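PDB 6NPS: AxyAgu115A from Amphibacillus xylanus NBRC 15112, which probably acts as a family GH115 alpha-glucuronidase, hydrolysing glucuronic acid side groups from arabinoglucuronoxylan. Local coordinates for residues K93-L98 with T123-F128; S131-V136 with G157-V162; Y850-Q855 with I944-D949; V910-R915 with N955-P960. The protein carries 3 engineered substitutions. All blocks are in the same frame, centred on the assembly; numbering follows the deposited sequence.

How the interactions relate
From the N terminus, interaction 1 closes first, over 24 residues that are mostly strand, and brings helix 120-133 against the start of strand 97-106. Interaction 2 follows in series. It closes a 20-residue loop between the C-terminal end of the same helix and strand 160-162, the neighbour of 97-106. The two touch where Leu-98 packs on Val-162. Interactions 3 and 4 lie in the C-terminal domain, on the other side of the chain's centre. Interaction 3 closes 88 residues and joins strands 847-854 and 940-948. Interaction 4 closes 39 and joins helix 904-912 to the tail after strand 940-948. Their segments alternate, so these loops cross. Val-945 packs on Pro-960 between them.

Interaction 1 of 4, residues K93-L98 with T123-F128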
loop_
_atom_site.group_PDB
_atom_site.type_symbol
_atom_site.label_atom_id
_atom_site.label_comp_id
_atom_site.label_asym_id
_atom_site.label_seq_id
_atom_site.Cartn_x
_atom_site.Cartn_y
_atom_site.Cartn_z
ATOM N N LYS A 93 -61.535 13.668 -20.201
ATOM C CA LYS A 93 -60.481 13.214 -19.303
ATOM C C LYS A 93 -59.164 13.044 -20.052
ATOM O O LYS A 93 -59.136 12.870 -21.265
ATOM C CB LYS A 93 -60.868 11.902 -18.629
ATOM C CG LYS A 93 -61.960 12.110 -17.598
ATOM C CD LYS A 93 -62.240 10.860 -16.841
ATOM C CE LYS A 93 -63.296 11.133 -15.779
ATOM N NZ LYS A 93 -63.641 9.865 -15.082
ATOM N N ARG A 94 -58.059 13.066 -19.298
ATOM C CA ARG A 94 -56.716 13.060 -19.856
ATOM C C ARG A 94 -56.194 11.625 -19.899
ATOM O O ARG A 94 -56.097 10.978 -18.856
ATOM C CB ARG A 94 -55.804 13.938 -19.003
ATOM C CG ARG A 94 -54.358 14.057 -19.502
ATOM C CD ARG A 94 -53.508 15.032 -18.653
ATOM N NE ARG A 94 -54.109 15.353 -17.355
ATOM C CZ ARG A 94 -53.916 14.675 -16.215
ATOM N NH1 ARG A 94 -53.127 13.595 -16.168
ATOM N NH2 ARG A 94 -54.525 15.076 -15.106
ATOM N N GLU A 95 -55.854 11.140 -21.096
ATOM C CA GLU A 95 -55.183 9.854 -21.278
ATOM C C GLU A 95 -55.951 8.703 -20.622
ATOM O O GLU A 95 -55.378 7.848 -19.950
ATOM C CB GLU A 95 -53.744 9.938 -20.757
ATOM C CG GLU A 95 -52.969 11.070 -21.449
ATOM C CD GLU A 95 -51.490 11.194 -21.049
ATOM O OE1 GLU A 95 -51.074 10.687 -19.989
ATOM O OE2 GLU A 95 -50.739 11.845 -21.808
ATOM N N VAL A 96 -57.266 8.668 -20.838
ATOM C CA VAL A 96 -58.104 7.597 -20.305
ATOM C C VAL A 96 -58.682 6.779 -21.467
ATOM O O VAL A 96 -58.894 7.304 -22.566
ATOM C CB VAL A 96 -59.233 8.237 -19.441
ATOM C CG1 VAL A 96 -60.463 7.369 -19.398
ATOM C CG2 VAL A 96 -58.720 8.533 -18.028
ATOM N N PHE A 97 -59.029 5.507 -21.223
ATOM C CA PHE A 97 -59.739 4.778 -22.269
ATOM C C PHE A 97 -60.836 3.914 -21.669
ATOM O O PHE A 97 -60.848 3.615 -20.471
ATOM C CB PHE A 97 -58.780 3.917 -23.121
ATOM C CG PHE A 97 -58.046 2.894 -22.331
ATOM C CD1 PHE A 97 -58.599 1.638 -22.120
ATOM C CD2 PHE A 97 -56.812 3.185 -21.779
ATOM C CE1 PHE A 97 -57.910 0.677 -21.374
ATOM C CE2 PHE A 97 -56.121 2.239 -21.043
ATOM C CZ PHE A 97 -56.679 0.980 -20.838
ATOM N N LEU A 98 -61.775 3.556 -22.532
ATOM C CA LEU A 98 -62.819 2.577 -22.268
ATOM C C LEU A 98 -62.490 1.333 -23.073
ATOM O O LEU A 98 -62.123 1.426 -24.250
ATOM C CB LEU A 98 -64.183 3.138 -22.680
ATOM C CG LEU A 98 -65.365 2.177 -22.802
ATOM C CD1 LEU A 98 -65.875 1.754 -21.405
ATOM C CD2 LEU A 98 -66.472 2.834 -23.613
ATOM N N THR A 123 -56.253 6.575 -26.466
ATOM C CA THR A 123 -56.517 5.494 -27.413
ATOM C C THR A 123 -55.318 4.579 -27.520
ATOM O O THR A 123 -55.456 3.346 -27.534
ATOM C CB THR A 123 -56.871 6.061 -28.791
ATOM O OG1 THR A 123 -57.851 7.101 -28.647
ATOM C CG2 THR A 123 -57.447 4.982 -29.719
ATOM N N ILE A 124 -54.119 5.164 -27.554
ATOM C CA ILE A 124 -52.909 4.362 -27.700
ATOM C C ILE A 124 -52.730 3.440 -26.516
ATOM O O ILE A 124 -52.366 2.263 -26.686
ATOM C CB ILE A 124 -51.692 5.285 -27.893
ATOM C CG1 ILE A 124 -51.798 5.909 -29.290
ATOM C CG2 ILE A 124 -50.402 4.506 -27.642
ATOM C CD1 ILE A 124 -50.722 7.011 -29.609
ATOM N N TYR A 125 -52.967 3.953 -25.295
ATOM C CA TYR A 125 -52.872 3.105 -24.102
ATOM C C TYR A 125 -53.918 1.993 -24.114
ATOM O O TYR A 125 -53.654 0.889 -23.629
ATOM C CB TYR A 125 -53.029 3.956 -22.834
ATOM C CG TYR A 125 -51.939 5.006 -22.689
ATOM C CD1 TYR A 125 -50.677 4.822 -23.268
ATOM C CD2 TYR A 125 -52.160 6.149 -21.947
ATOM C CE1 TYR A 125 -49.667 5.805 -23.134
ATOM C CE2 TYR A 125 -51.160 7.134 -21.809
ATOM C CZ TYR A 125 -49.934 6.964 -22.403
ATOM O OH TYR A 125 -48.995 7.964 -22.239
ATOM N N GLY A 126 -55.094 2.262 -24.678
ATOM C CA GLY A 126 -56.134 1.241 -24.723
ATOM C C GLY A 126 -55.821 0.146 -25.732
ATOM O O GLY A 126 -56.074 -1.040 -25.479
ATOM N N LEU A 127 -55.271 0.533 -26.889
ATOM C CA LEU A 127 -54.753 -0.443 -27.847
ATOM C C LEU A 127 -53.695 -1.338 -27.212
ATOM O O LEU A 127 -53.773 -2.569 -27.292
ATOM C CB LEU A 127 -54.201 0.281 -29.064
ATOM C CG LEU A 127 -55.337 0.771 -29.965
ATOM C CD1 LEU A 127 -54.808 1.765 -30.986
ATOM C CD2 LEU A 127 -56.084 -0.380 -30.681
ATOM N N PHE A 128 -52.719 -0.746 -26.527
ATOM C CA PHE A 128 -51.714 -1.586 -25.895
ATOM C C PHE A 128 -52.290 -2.372 -24.716
ATOM O O PHE A 128 -51.715 -3.392 -24.324
ATOM C CB PHE A 128 -50.540 -0.718 -25.457
ATOM C CG PHE A 128 -49.629 -0.297 -26.598
ATOM C CD1 PHE A 128 -49.342 -1.177 -27.649
ATOM C CD2 PHE A 128 -49.049 0.972 -26.614
ATOM C CE1 PHE A 128 -48.456 -0.807 -28.685
ATOM C CE2 PHE A 128 -48.172 1.348 -27.641
ATOM C CZ PHE A 128 -47.869 0.449 -28.670
#
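Glu-95 OE2, on the carboxylate at the edge of the Tyr-125 ring, is gripped twice: by a salt bridge to Arg-121 and a hydrogen bond from Asn-211. The other oxygen, OE1, forms a salt bridge with Arg-171 of strand 170-174. Across the contact, Glu-95 OE1 lies in the plane of the tyrosine ring, 4.0 Å from Tyr-125 CE2. Glu-95 CB is equally close to that carbon. The carboxylate stands almost perpendicular to the ring, at 88°. Tyr-125 OH does not bond to the glutamate; its partner is the carbonyl of Gly-210.

Phe-97 lays one ring face on the helix. Gly-126 CA sits 3.4 Å from the Phe-97 ring centroid and 10° off the normal, a CH-pi contact. The ring reaches it with CG placed between the backbone N and the carbonyl carbon (chi1 60°). A CB on Gly-126 would fall only 3.0 Å from Phe-97 CG, so the bare backbone is what lets strand and helix approach. Phe-97 CE2 also packs on Tyr-125 CB at 4.0 Å.

No hydrogen bond crosses between the segments. The contact rests on packing, mainly of Phe-97 on Gly-126 and Tyr-125, and the buried charge of Glu-95 is probably balanced by its two arginines.

Interaction 2 of 4, residues S131-V136 with G157-V162; sequences SEKLGV and GDYKYV
Helix 120-133 ends here in a Schellman motif, and its last residue, Lys-133, reaches toward Tyr-159 just before strand 160-162. Gly-135 takes the positive phi (89°), with Val-136 N bonded to Ser-131 O at 3.0 Å and Gly-135 N to Glu-132 O at 2.9 Å. The two backbones stay well apart: the closest CA atoms, of Lys-133 and Tyr-161, are 12.2 Å from each other.

The side chains of Lys-133 and Tyr-159 bridge the gap from opposite directions. The lysine chain bends at its last torsion (chi4 -51°), which turns NZ aside from the line of the chain. Lys-133 NZ comes within 3.2 Å of Tyr-159 OH, but the angle is too poor for a hydrogen bond. The fit of the lysine end is doubtful, since its CE is modelled too close to that hydroxyl. Tyr-159 OH is hydrogen-bonded to a glycerol, probably from the crystallisation liquor. With an alanine here, that bond would go and Val-101 would probably lose the ring that packs on it.

Strand 97-106 runs antiparallel beside 160-162. Lys-133 touches its Phe-99 and Tyr-159 its Val-101, while Tyr-161 bonds to Phe-99 through the backbone and meets the ring of His-129 from the helix at a shallow interplanar angle.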
loop_
_atom_site.group_PDB
_atom_site.type_symbol
_atom_site.label_atom_id
_atom_site.label_comp_id
_atom_site.label_asym_id
_atom_site.label_seq_id
_atom_site.Cartn_x
_atom_site.Cartn_y
_atom_site.Cartn_z
ATOM N N SER A 131 -53.008 -5.544 -26.206
ATOM C CA SER A 131 -51.722 -6.243 -26.284
ATOM C C SER A 131 -51.355 -6.910 -24.961
ATOM O O SER A 131 -50.946 -8.088 -24.927
ATOM C CB SER A 131 -50.672 -5.211 -26.708
ATOM O OG SER A 131 -49.651 -5.825 -27.444
ATOM N N GLU A 132 -51.579 -6.188 -23.862
ATOM C CA GLU A 132 -51.310 -6.706 -22.519
ATOM C C GLU A 132 -52.184 -7.919 -22.172
ATOM O O GLU A 132 -51.691 -8.898 -21.612
ATOM C CB GLU A 132 -51.500 -5.606 -21.474
ATOM C CG GLU A 132 -51.264 -6.062 -20.043
ATOM C CD GLU A 132 -51.547 -4.970 -19.029
ATOM O OE1 GLU A 132 -51.441 -3.780 -19.391
ATOM O OE2 GLU A 132 -51.875 -5.303 -17.871
ATOM N N LYS A 133 -53.475 -7.856 -22.501
ATOM C CA LYS A 133 -54.373 -8.984 -22.262
ATOM C C LYS A 133 -54.053 -10.188 -23.144
ATOM O O LYS A 133 -54.358 -11.323 -22.765
ATOM C CB LYS A 133 -55.807 -8.532 -22.453
ATOM C CG LYS A 133 -56.266 -7.941 -21.174
ATOM C CD LYS A 133 -57.621 -7.371 -21.220
ATOM C CE LYS A 133 -58.108 -7.346 -19.796
ATOM N NZ LYS A 133 -57.949 -8.682 -19.099
ATOM N N LEU A 134 -53.451 -9.974 -24.302
ATOM C CA LEU A 134 -52.980 -11.095 -25.092
ATOM C C LEU A 134 -51.648 -11.612 -24.607
ATOM O O LEU A 134 -51.120 -12.537 -25.231
ATOM C CB LEU A 134 -52.844 -10.717 -26.554
ATOM C CG LEU A 134 -54.184 -10.324 -27.172
ATOM C CD1 LEU A 134 -53.978 -9.857 -28.590
ATOM C CD2 LEU A 134 -55.064 -11.524 -27.117
ATOM N N GLY A 135 -51.098 -11.042 -23.530
ATOM C CA GLY A 135 -49.864 -11.565 -22.958
ATOM C C GLY A 135 -48.595 -10.977 -23.547
ATOM O O GLY A 135 -47.518 -11.547 -23.364
ATOM N N VAL A 136 -48.684 -9.854 -24.240
ATOM C CA VAL A 136 -47.527 -9.293 -24.917
ATOM C C VAL A 136 -46.849 -8.286 -23.996
ATOM O O VAL A 136 -47.486 -7.364 -23.475
ATOM C CB VAL A 136 -47.938 -8.660 -26.251
ATOM C CG1 VAL A 136 -46.736 -7.992 -26.946
ATOM C CG2 VAL A 136 -48.588 -9.730 -27.128
ATOM N N GLY A 157 -68.838 -11.518 -22.105
ATOM C CA GLY A 157 -69.665 -10.705 -22.983
ATOM C C GLY A 157 -69.984 -9.307 -22.466
ATOM O O GLY A 157 -70.410 -8.447 -23.248
ATOM N N ASP A 158 -69.806 -9.061 -21.168
ATOM C CA ASP A 158 -70.004 -7.730 -20.603
ATOM C C ASP A 158 -68.720 -7.175 -19.990
ATOM O O ASP A 158 -68.789 -6.327 -19.092
ATOM C CB ASP A 158 -71.124 -7.748 -19.562
ATOM C CG ASP A 158 -70.864 -8.735 -18.436
ATOM O OD1 ASP A 158 -69.874 -9.493 -18.517
ATOM O OD2 ASP A 158 -71.661 -8.765 -17.472
ATOM N N TYR A 159 -67.558 -7.661 -20.435
ATOM C CA TYR A 159 -66.290 -7.074 -20.016
ATOM C C TYR A 159 -66.339 -5.569 -20.204
ATOM O O TYR A 159 -66.798 -5.080 -21.236
ATOM C CB TYR A 159 -65.116 -7.658 -20.807
ATOM C CG TYR A 159 -63.822 -7.411 -20.102
ATOM C CD1 TYR A 159 -63.134 -6.191 -20.238
ATOM C CD2 TYR A 159 -63.289 -8.375 -19.256
ATOM C CE1 TYR A 159 -61.953 -5.964 -19.557
ATOM C CE2 TYR A 159 -62.113 -8.163 -18.570
ATOM C CZ TYR A 159 -61.441 -6.970 -18.720
ATOM O OH TYR A 159 -60.274 -6.801 -18.008
ATOM N N LYS A 160 -65.896 -4.831 -19.183
ATOM C CA LYS A 160 -65.861 -3.373 -19.250
ATOM C C LYS A 160 -64.812 -2.865 -18.275
ATOM O O LYS A 160 -64.835 -3.216 -17.095
ATOM C CB LYS A 160 -67.228 -2.746 -18.927
ATOM C CG LYS A 160 -67.223 -1.193 -18.931
ATOM C CD LYS A 160 -68.461 -0.662 -18.175
ATOM C CE LYS A 160 -68.687 0.814 -18.380
ATOM N NZ LYS A 160 -69.914 1.304 -17.662
ATOM N N TYR A 161 -63.892 -2.046 -18.775
ATOM C CA TYR A 161 -62.868 -1.442 -17.943
ATOM C C TYR A 161 -62.691 -0.008 -18.419
ATOM O O TYR A 161 -62.625 0.219 -19.633
ATOM C CB TYR A 161 -61.543 -2.228 -18.033
ATOM C CG TYR A 161 -60.404 -1.541 -17.323
ATOM C CD1 TYR A 161 -60.413 -1.396 -15.936
ATOM C CD2 TYR A 161 -59.350 -0.986 -18.036
ATOM C CE1 TYR A 161 -59.389 -0.733 -15.283
ATOM C CE2 TYR A 161 -58.304 -0.336 -17.391
ATOM C CZ TYR A 161 -58.332 -0.202 -16.023
ATOM O OH TYR A 161 -57.290 0.443 -15.387
ATOM N N VAL A 162 -62.662 0.946 -17.473
ATOM C CA VAL A 162 -62.396 2.370 -17.731
ATOM C C VAL A 162 -61.130 2.751 -16.949
ATOM O O VAL A 162 -61.133 2.706 -15.710
ATOM C CB VAL A 162 -63.582 3.258 -17.309
ATOM C CG1 VAL A 162 -63.275 4.733 -17.530
ATOM C CG2 VAL A 162 -64.893 2.846 -18.023
#

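Interaction 3 of 4, residues Y850-Q855 with I944-D949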
loop_
_atom_site.group_PDB
_atom_site.type_symbol
_atom_site.label_atom_id
_atom_site.label_comp_id
_atom_site.label_asym_id
_atom_site.label_seq_id
_atom_site.Cartn_x
_atom_site.Cartn_y
_atom_site.Cartn_z
ATOM N N TYR A 850 -35.285 0.683 21.770
ATOM C CA TYR A 850 -34.341 -0.422 21.816
ATOM C C TYR A 850 -33.935 -0.670 23.257
ATOM O O TYR A 850 -33.802 0.277 24.040
ATOM C CB TYR A 850 -33.103 -0.113 20.967
ATOM C CG TYR A 850 -33.438 0.187 19.541
ATOM C CD1 TYR A 850 -33.402 -0.808 18.585
ATOM C CD2 TYR A 850 -33.805 1.474 19.140
ATOM C CE1 TYR A 850 -33.710 -0.549 17.284
ATOM C CE2 TYR A 850 -34.117 1.730 17.833
ATOM C CZ TYR A 850 -34.081 0.717 16.917
ATOM O OH TYR A 850 -34.406 0.955 15.616
ATOM N N HIS A 851 -33.778 -1.942 23.625
ATOM C CA HIS A 851 -33.359 -2.315 24.973
ATOM C C HIS A 851 -31.969 -2.916 24.878
ATOM O O HIS A 851 -31.718 -3.736 23.993
ATOM C CB HIS A 851 -34.336 -3.323 25.617
ATOM C CG HIS A 851 -35.666 -2.728 25.966
ATOM N ND1 HIS A 851 -36.738 -3.483 26.393
ATOM C CD2 HIS A 851 -36.099 -1.443 25.934
ATOM C CE1 HIS A 851 -37.770 -2.689 26.624
ATOM N NE2 HIS A 851 -37.410 -1.446 26.352
ATOM N N PHE A 852 -31.061 -2.503 25.761
ATOM C CA PHE A 852 -29.709 -3.048 25.691
ATOM C C PHE A 852 -29.061 -3.017 27.070
ATOM O O PHE A 852 -29.413 -2.186 27.921
ATOM C CB PHE A 852 -28.835 -2.300 24.651
ATOM C CG PHE A 852 -28.530 -0.870 25.007
ATOM C CD1 PHE A 852 -27.320 -0.530 25.599
ATOM C CD2 PHE A 852 -29.445 0.143 24.733
ATOM C CE1 PHE A 852 -27.032 0.805 25.922
ATOM C CE2 PHE A 852 -29.171 1.465 25.056
ATOM C CZ PHE A 852 -27.964 1.800 25.653
ATOM N N VAL A 853 -28.112 -3.935 27.281
ATOM C CA VAL A 853 -27.509 -4.205 28.598
ATOM C C VAL A 853 -26.012 -3.921 28.506
ATOM O O VAL A 853 -25.300 -4.548 27.712
ATOM C CB VAL A 853 -27.738 -5.656 29.055
ATOM C CG1 VAL A 853 -26.915 -5.984 30.343
ATOM C CG2 VAL A 853 -29.248 -5.926 29.300
ATOM N N THR A 854 -25.536 -2.980 29.298
ATOM C CA THR A 854 -24.117 -2.680 29.302
ATOM C C THR A 854 -23.433 -3.457 30.420
ATOM O O THR A 854 -24.063 -3.869 31.396
ATOM C CB THR A 854 -23.880 -1.190 29.510
ATOM O OG1 THR A 854 -24.373 -0.825 30.812
ATOM C CG2 THR A 854 -24.599 -0.393 28.446
ATOM N N GLN A 855 -22.118 -3.637 30.273
ATOM C CA GLN A 855 -21.316 -4.211 31.356
ATOM C C GLN A 855 -20.856 -3.176 32.382
ATOM O O GLN A 855 -20.631 -3.527 33.546
ATOM C CB GLN A 855 -20.100 -4.932 30.776
ATOM C CG GLN A 855 -20.485 -5.967 29.763
ATOM C CD GLN A 855 -19.298 -6.651 29.152
ATOM O OE1 GLN A 855 -18.735 -6.188 28.152
ATOM N NE2 GLN A 855 -18.908 -7.776 29.740
ATOM N N ILE A 944 -27.632 0.538 14.246
ATOM C CA ILE A 944 -27.134 1.292 15.391
ATOM C C ILE A 944 -25.984 0.493 15.993
ATOM O O ILE A 944 -26.124 -0.710 16.238
ATOM C CB ILE A 944 -28.226 1.498 16.456
ATOM C CG1 ILE A 944 -29.506 2.063 15.823
ATOM C CG2 ILE A 944 -27.699 2.347 17.591
ATOM C CD1 ILE A 944 -30.746 1.927 16.715
ATOM N N VAL A 945 -24.879 1.167 16.298
ATOM C CA VAL A 945 -23.744 0.534 16.960
ATOM C C VAL A 945 -23.436 1.315 18.229
ATOM O O VAL A 945 -23.403 2.547 18.197
ATOM C CB VAL A 945 -22.523 0.488 16.028
ATOM C CG1 VAL A 945 -21.351 -0.157 16.750
ATOM C CG2 VAL A 945 -22.883 -0.272 14.743
ATOM N N ILE A 946 -23.204 0.602 19.345
ATOM C CA ILE A 946 -22.926 1.217 20.637
ATOM C C ILE A 946 -21.649 0.600 21.208
ATOM O O ILE A 946 -21.508 -0.628 21.239
ATOM C CB ILE A 946 -24.110 1.029 21.620
ATOM C CG1 ILE A 946 -25.437 1.558 21.017
ATOM C CG2 ILE A 946 -23.813 1.680 22.977
ATOM C CD1 ILE A 946 -26.732 1.088 21.809
ATOM N N TYR A 947 -20.736 1.439 21.685
ATOM C CA TYR A 947 -19.454 0.942 22.166
ATOM C C TYR A 947 -18.887 1.966 23.129
ATOM O O TYR A 947 -19.279 3.133 23.090
ATOM C CB TYR A 947 -18.473 0.667 21.013
ATOM C CG TYR A 947 -18.280 1.799 20.031
ATOM C CD1 TYR A 947 -19.111 1.932 18.925
ATOM C CD2 TYR A 947 -17.262 2.735 20.199
ATOM C CE1 TYR A 947 -18.932 2.959 18.003
ATOM C CE2 TYR A 947 -17.083 3.775 19.282
ATOM C CZ TYR A 947 -17.913 3.869 18.189
ATOM O OH TYR A 947 -17.756 4.887 17.281
ATOM N N PRO A 948 -18.019 1.552 24.053
ATOM C CA PRO A 948 -17.572 2.499 25.084
ATOM C C PRO A 948 -16.748 3.626 24.469
ATOM O O PRO A 948 -16.124 3.477 23.411
ATOM C CB PRO A 948 -16.750 1.635 26.061
ATOM C CG PRO A 948 -16.752 0.220 25.523
ATOM C CD PRO A 948 -17.700 0.141 24.361
ATOM N N ASP A 949 -16.809 4.787 25.114
ATOM C CA ASP A 949 -16.043 5.949 24.681
ATOM C C ASP A 949 -14.575 5.594 24.477
ATOM O O ASP A 949 -13.924 5.042 25.371
ATOM C CB ASP A 949 -16.167 7.062 25.729
ATOM C CG ASP A 949 -15.745 8.417 25.196
ATOM O OD1 ASP A 949 -15.619 9.368 26.007
ATOM O OD2 ASP A 949 -15.550 8.528 23.969
#
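Two isoleucine methyls each cover one face of an aromatic ring. Ile-946 CD1 sits over the centre of the Phe-852 ring, 3.9 Å from its centroid and 2° off the normal. All six ring carbons are therefore almost equally far from it. Ile-944 CD1 lies over the Tyr-850 ring but is shifted toward the rim, with Tyr-850 CZ at 3.6 Å. Its line to the ring centroid leans 18° from the normal. Both are CH-pi contacts.

Each isoleucine extends its longer branch, with CG1 anti to the carbonyl carbon in both, and delivers CD1 to the ring. Replacing Phe-852 with an alanine would probably open a gap beneath the Ile-946 methyl and leave it without an aromatic face.

Further out, Tyr-850 OH is hydrogen-bonded to the carbonyl of Ala-798. Phe-852 also touches Asn-928 and Cys-923, while Ile-944 packs on Ile-932 and Leu-862.

The CA atoms of Phe-852 and Ile-946 are 9.5 Å apart, a layer-to-layer spacing. Strand 847-854 pairs with 926-934, and strand 940-948 with 858-866, so the contact fills the interior of a beta sandwich, consistent with the galactose-binding-like fold of this domain.

Interaction 4 of 4, residues V910-R915 with N955-P960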
loop_
_atom_site.group_PDB
_atom_site.type_symbol
_atom_site.label_atom_id
_atom_site.label_comp_id
_atom_site.label_asym_id
_atom_site.label_seq_id
_atom_site.Cartn_x
_atom_site.Cartn_y
_atom_site.Cartn_z
ATOM N N VAL A 910 -22.098 9.320 -0.734
ATOM C CA VAL A 910 -22.918 8.869 -1.857
ATOM C C VAL A 910 -22.298 7.619 -2.520
ATOM O O VAL A 910 -23.010 6.692 -2.928
ATOM C CB VAL A 910 -23.131 10.093 -2.808
ATOM C CG1 VAL A 910 -22.007 10.273 -3.808
ATOM C CG2 VAL A 910 -24.414 10.025 -3.477
ATOM N N ILE A 911 -20.973 7.540 -2.567
ATOM C CA ILE A 911 -20.272 6.365 -3.104
ATOM C C ILE A 911 -20.358 5.171 -2.139
ATOM O O ILE A 911 -20.483 4.018 -2.569
ATOM C CB ILE A 911 -18.805 6.740 -3.397
ATOM C CG1 ILE A 911 -18.786 7.888 -4.433
ATOM C CG2 ILE A 911 -17.989 5.547 -3.932
ATOM C CD1 ILE A 911 -19.657 7.611 -5.643
ATOM N N ASN A 912 -20.301 5.422 -0.825
ATOM C CA ASN A 912 -20.516 4.347 0.152
ATOM C C ASN A 912 -21.977 3.961 0.316
ATOM O O ASN A 912 -22.260 2.970 1.006
ATOM C CB ASN A 912 -19.980 4.743 1.530
ATOM C CG ASN A 912 -18.479 4.847 1.557
ATOM O OD1 ASN A 912 -17.795 4.307 0.690
ATOM N ND2 ASN A 912 -17.960 5.589 2.519
ATOM N N ASN A 913 -22.890 4.742 -0.240
ATOM C CA ASN A 913 -24.331 4.563 -0.058
ATOM C C ASN A 913 -24.741 4.492 1.413
ATOM O O ASN A 913 -25.614 3.699 1.800
ATOM C CB ASN A 913 -24.848 3.323 -0.781
ATOM C CG ASN A 913 -26.354 3.411 -0.996
ATOM O OD1 ASN A 913 -26.896 4.530 -1.149
ATOM N ND2 ASN A 913 -27.030 2.277 -1.019
ATOM N N ILE A 914 -24.096 5.291 2.258
ATOM C CA ILE A 914 -24.396 5.244 3.681
ATOM C C ILE A 914 -23.817 6.496 4.289
ATOM O O ILE A 914 -22.822 7.033 3.802
ATOM C CB ILE A 914 -23.823 3.977 4.376
ATOM C CG1 ILE A 914 -24.585 3.719 5.683
ATOM C CG2 ILE A 914 -22.349 4.133 4.702
ATOM C CD1 ILE A 914 -26.016 3.201 5.442
ATOM N N ARG A 915 -24.496 7.010 5.304
ATOM C CA ARG A 915 -23.978 8.057 6.158
ATOM C C ARG A 915 -23.877 7.500 7.569
ATOM O O ARG A 915 -24.799 6.824 8.042
ATOM C CB ARG A 915 -24.901 9.270 6.132
ATOM C CG ARG A 915 -24.412 10.363 7.037
ATOM C CD ARG A 915 -24.843 11.724 6.525
ATOM N NE ARG A 915 -26.286 11.784 6.449
ATOM C CZ ARG A 915 -26.984 12.034 5.349
ATOM N NH1 ARG A 915 -26.371 12.272 4.190
ATOM N NH2 ARG A 915 -28.311 12.055 5.437
ATOM N N ASN A 955 -12.445 -2.238 11.295
ATOM C CA ASN A 955 -13.004 -1.526 10.144
ATOM C C ASN A 955 -13.736 -2.468 9.205
ATOM O O ASN A 955 -13.360 -3.635 9.040
ATOM C CB ASN A 955 -11.904 -0.835 9.346
ATOM C CG ASN A 955 -11.362 0.373 10.057
ATOM O OD1 ASN A 955 -12.056 0.987 10.865
ATOM N ND2 ASN A 955 -10.122 0.730 9.764
ATOM N N SER A 956 -14.749 -1.941 8.523
ATOM C CA SER A 956 -15.454 -2.760 7.547
ATOM C C SER A 956 -16.302 -1.831 6.683
ATOM O O SER A 956 -16.511 -0.667 7.026
ATOM C CB SER A 956 -16.329 -3.802 8.231
ATOM O OG SER A 956 -17.358 -3.169 8.959
ATOM N N TYR A 957 -16.789 -2.365 5.563
ATOM C CA TYR A 957 -17.682 -1.589 4.706
ATOM C C TYR A 957 -19.083 -1.508 5.285
ATOM O O TYR A 957 -19.696 -0.441 5.255
ATOM C CB TYR A 957 -17.759 -2.201 3.318
ATOM C CG TYR A 957 -18.405 -1.296 2.253
ATOM C CD1 TYR A 957 -17.959 0.002 2.059
ATOM C CD2 TYR A 957 -19.401 -1.786 1.426
ATOM C CE1 TYR A 957 -18.522 0.827 1.021
ATOM C CE2 TYR A 957 -19.981 -0.964 0.384
ATOM C CZ TYR A 957 -19.534 0.324 0.204
ATOM O OH TYR A 957 -20.090 1.111 -0.832
ATOM N N LEU A 958 -19.607 -2.619 5.796
ATOM C CA LEU A 958 -20.990 -2.710 6.244
ATOM C C LEU A 958 -21.193 -2.414 7.721
ATOM O O LEU A 958 -22.340 -2.385 8.172
ATOM C CB LEU A 958 -21.548 -4.100 5.953
ATOM C CG LEU A 958 -21.462 -4.575 4.501
ATOM C CD1 LEU A 958 -22.009 -5.996 4.509
ATOM C CD2 LEU A 958 -22.341 -3.686 3.588
ATOM N N GLY A 959 -20.132 -2.222 8.497
ATOM C CA GLY A 959 -20.265 -2.150 9.932
ATOM C C GLY A 959 -20.279 -3.544 10.532
ATOM O O GLY A 959 -20.389 -4.542 9.810
ATOM N N PRO A 960 -20.187 -3.632 11.870
ATOM C CA PRO A 960 -20.122 -4.939 12.531
ATOM C C PRO A 960 -21.434 -5.663 12.372
ATOM O O PRO A 960 -22.491 -5.043 12.383
ATOM C CB PRO A 960 -19.876 -4.594 14.007
ATOM C CG PRO A 960 -19.664 -3.121 14.056
ATOM C CD PRO A 960 -20.216 -2.523 12.835
#
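The hydroxyl of Tyr-957 comes up to the last turn of helix 904-912 and stands 3.4 Å from both Ile-911 O and Asn-912 O, yet bonds to neither. Its partners are elsewhere: Tyr-957 OH is hydrogen-bonded to the carbonyl of Asn-519, at the end of helix 500-519, and to Arg-520 NH1. Asn-912 O accepts a hydrogen bond from Lys-825, whose ammonium also makes a cation-pi contact with the Tyr-957 ring.

The Asn-912 side chain meets the ring from its edge. OD1 lies in the ring plane, 3.6 Å from Tyr-957 CE1, and the amide is turned 87° to the ring. An oxygen so placed faces the slightly positive rim of the ring, which is probably mildly favourable. Tyr-957 CG is turned away from its own backbone N (chi1 -167°), and this carries the ring across to the helix end.

The helix stops in a Schellman motif with Asn-913 at positive phi (53°). Asn-913 N makes only a weak bond to Val-910 O, at 3.3 Å. In the other segment Gly-959 N makes a weak bond to Ser-956 OG at 3.0 Å.

The contact thus lies where helix 904-912 and the tail after strand 940-948 meet the helical region, in which Glu-537, at the start of helix 537-558, accepts the backbone N-H groups of Tyr-957 and Leu-958.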